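Local coordinates for galactose mutarotase related enzyme (Lactobacillus casei, PDB 3Q1N), which probably binds carbohydrate and may act as an isomerase of the aldose 1-epimerase (galactose mutarotase-like) family, at residues I53-Q58 / V178-G183. Numbering follows the deposited sequence.
With NO3 (nitrate ion), chain C.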
loop_
_atom_site.group_PDB
_atom_site.type_symbol
_atom_site.label_atom_id
_atom_site.label_comp_id
_atom_site.label_asym_id
_atom_site.label_seq_id
_atom_site.Cartn_x
_atom_site.Cartn_y
_atom_site.Cartn_z
ATOM N N ILE A 53 -3.849 1.023 8.542
ATOM C CA ILE A 53 -2.522 0.978 7.953
ATOM C C ILE A 53 -1.517 1.018 9.081
ATOM O O ILE A 53 -1.602 1.838 9.987
ATOM C CB ILE A 53 -2.357 2.178 6.993
ATOM C CG1 ILE A 53 -3.244 2.002 5.757
ATOM C CG2 ILE A 53 -0.858 2.364 6.586
ATOM C CD1 ILE A 53 -3.376 3.355 4.943
ATOM N N GLY A 54 -0.540 0.120 9.059
ATOM C CA GLY A 54 0.474 0.168 10.090
ATOM C C GLY A 54 -0.000 -0.300 11.443
ATOM O O GLY A 54 -0.961 -1.058 11.554
ATOM N N LYS A 55 0.679 0.174 12.477
ATOM C CA LYS A 55 0.416 -0.273 13.836
ATOM C C LYS A 55 -0.590 0.660 14.524
ATOM O O LYS A 55 -0.677 1.818 14.196
ATOM C CB LYS A 55 1.708 -0.332 14.682
ATOM C CG LYS A 55 2.584 -1.585 14.497
ATOM C CD LYS A 55 3.741 -1.562 15.511
ATOM C CE LYS A 55 4.640 -2.765 15.431
ATOM N NZ LYS A 55 5.900 -2.603 16.284
ATOM N N SER A 56 -1.320 0.098 15.471
ATOM C CA SER A 56 -2.254 0.773 16.343
ATOM C C SER A 56 -1.645 0.907 17.750
ATOM O O SER A 56 -0.977 -0.024 18.229
ATOM C CB SER A 56 -3.595 0.007 16.438
ATOM O OG SER A 56 -4.328 0.115 15.248
ATOM N N ASN A 57 -1.893 2.045 18.401
ATOM C CA ASN A 57 -1.327 2.321 19.731
ATOM C C ASN A 57 -1.796 1.214 20.689
ATOM O O ASN A 57 -3.005 1.003 20.862
ATOM C CB ASN A 57 -1.791 3.679 20.234
ATOM C CG ASN A 57 -1.130 4.843 19.512
ATOM O OD1 ASN A 57 0.034 4.765 19.124
ATOM N ND2 ASN A 57 -1.868 5.954 19.355
ATOM N N GLN A 58 -0.824 0.500 21.279
ATOM C CA GLN A 58 -1.106 -0.603 22.218
ATOM C C GLN A 58 -2.085 -1.618 21.625
ATOM O O GLN A 58 -2.919 -2.166 22.359
ATOM C CB GLN A 58 -1.637 -0.068 23.542
ATOM C CG GLN A 58 -0.618 0.880 24.229
ATOM C CD GLN A 58 -0.857 2.329 23.866
ATOM O OE1 GLN A 58 -1.958 2.822 24.100
ATOM N NE2 GLN A 58 0.168 3.026 23.293
ATOM N N VAL A 178 9.462 3.946 15.550
ATOM C CA VAL A 178 9.163 3.246 14.316
ATOM C C VAL A 178 8.314 1.999 14.642
ATOM O O VAL A 178 8.592 1.298 15.629
ATOM C CB VAL A 178 10.468 2.917 13.521
ATOM C CG1 VAL A 178 11.407 1.998 14.328
ATOM C CG2 VAL A 178 10.140 2.332 12.168
ATOM N N PRO A 179 7.249 1.743 13.841
ATOM C CA PRO A 179 6.728 2.429 12.645
ATOM C C PRO A 179 5.542 3.394 12.902
ATOM O O PRO A 179 4.761 3.673 12.008
ATOM C CB PRO A 179 6.260 1.247 11.777
ATOM C CG PRO A 179 5.685 0.270 12.839
ATOM C CD PRO A 179 6.449 0.542 14.132
ATOM N N PHE A 180 5.406 3.891 14.118
ATOM C CA PHE A 180 4.387 4.899 14.439
ATOM C C PHE A 180 4.860 6.284 13.994
ATOM O O PHE A 180 6.034 6.548 13.912
ATOM C CB PHE A 180 4.098 4.985 15.936
ATOM C CG PHE A 180 3.495 3.724 16.542
ATOM C CD1 PHE A 180 4.277 2.724 17.062
ATOM C CD2 PHE A 180 2.125 3.575 16.584
ATOM C CE1 PHE A 180 3.693 1.592 17.624
ATOM C CE2 PHE A 180 1.528 2.479 17.171
ATOM C CZ PHE A 180 2.315 1.468 17.685
ATOM N N ARG A 181 3.910 7.177 13.788
ATOM C CA ARG A 181 4.191 8.605 13.576
ATOM C C ARG A 181 4.419 9.383 14.876
ATOM O O ARG A 181 3.815 9.071 15.909
ATOM C CB ARG A 181 3.038 9.243 12.794
ATOM C CG ARG A 181 2.806 8.616 11.411
ATOM C CD ARG A 181 1.817 9.390 10.565
ATOM N NE ARG A 181 0.539 9.546 11.246
ATOM C CZ ARG A 181 0.081 10.632 11.828
ATOM N NH1 ARG A 181 0.832 11.736 11.954
ATOM N NH2 ARG A 181 -1.123 10.588 12.376
ATOM N N ASN A 182 5.244 10.422 14.781
ATOM C CA ASN A 182 5.470 11.330 15.893
ATOM C C ASN A 182 4.578 12.570 15.875
ATOM O O ASN A 182 4.633 13.321 16.833
ATOM C CB ASN A 182 6.957 11.744 15.972
ATOM C CG ASN A 182 7.404 12.655 14.838
ATOM O OD1 ASN A 182 6.629 13.086 14.017
ATOM N ND2 ASN A 182 8.706 12.996 14.826
ATOM N N GLY A 183 3.808 12.782 14.798
ATOM C CA GLY A 183 2.937 13.949 14.638
ATOM C C GLY A 183 3.434 15.139 13.812
ATOM O O GLY A 183 2.666 16.112 13.644
HETATM N N NO3 C . 1.666 -1.283 6.881
HETATM O O1 NO3 C . 0.508 -1.836 7.402
HETATM O O2 NO3 C . 1.806 0.055 6.597
HETATM O O3 NO3 C . 2.763 -2.079 6.693
HETATM O O HOH W 1 2.924 1.668 11.247
HETATM O O HOH W 2 6.901 -0.381 17.379
#
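K55 lies across P179 and F180, joining two loop regions of the beta-sandwich fold of the galactose mutarotase-like family: the connection between strands 48-49 and 60-63, and the turn leading into strand 181-182. Over one face of the F180 ring sits K55 CB, 4.0 Å from the ring centroid and 29° off the normal, which meets the criteria of a CH-pi contact. The lysine chain, extended beyond CG, then runs at about a right angle to the proline, with K55 CD 3.7 Å from P179 CD. The V178-P179 peptide bond is cis, which bends the chain just where the lysine crosses the proline ring.

Around the same ring, the backbone carbon of S56 lies at the edge in the ring plane, 3.6 Å from F180 CE2. N57 OD1 approaches obliquely, 3.4 Å from F180 CE2, and the amide plane is turned 20° from that of the ring. The N57 ND2 donates to the backbone O of Q263, which probably sets the rotation of the amide; the backbone N of N57 is hydrogen-bonded to D262 OD2.

Polar linkage between the segments runs through water. One molecule accepts from K55 NZ and donates to V178 O, linking the lysine end, in the conformer described, to the carbonyl before the proline. A nitrate ion, probably from the crystallisation liquor, accepts from G54 N at its O1 (2.8 Å, N-H...O angle 148°) and is also hydrogen-bonded to H73 ND1, outside both segments. A second water accepts from K55 N at 3.0 Å and donates to P179 O at 2.8 Å, bridging the two backbones.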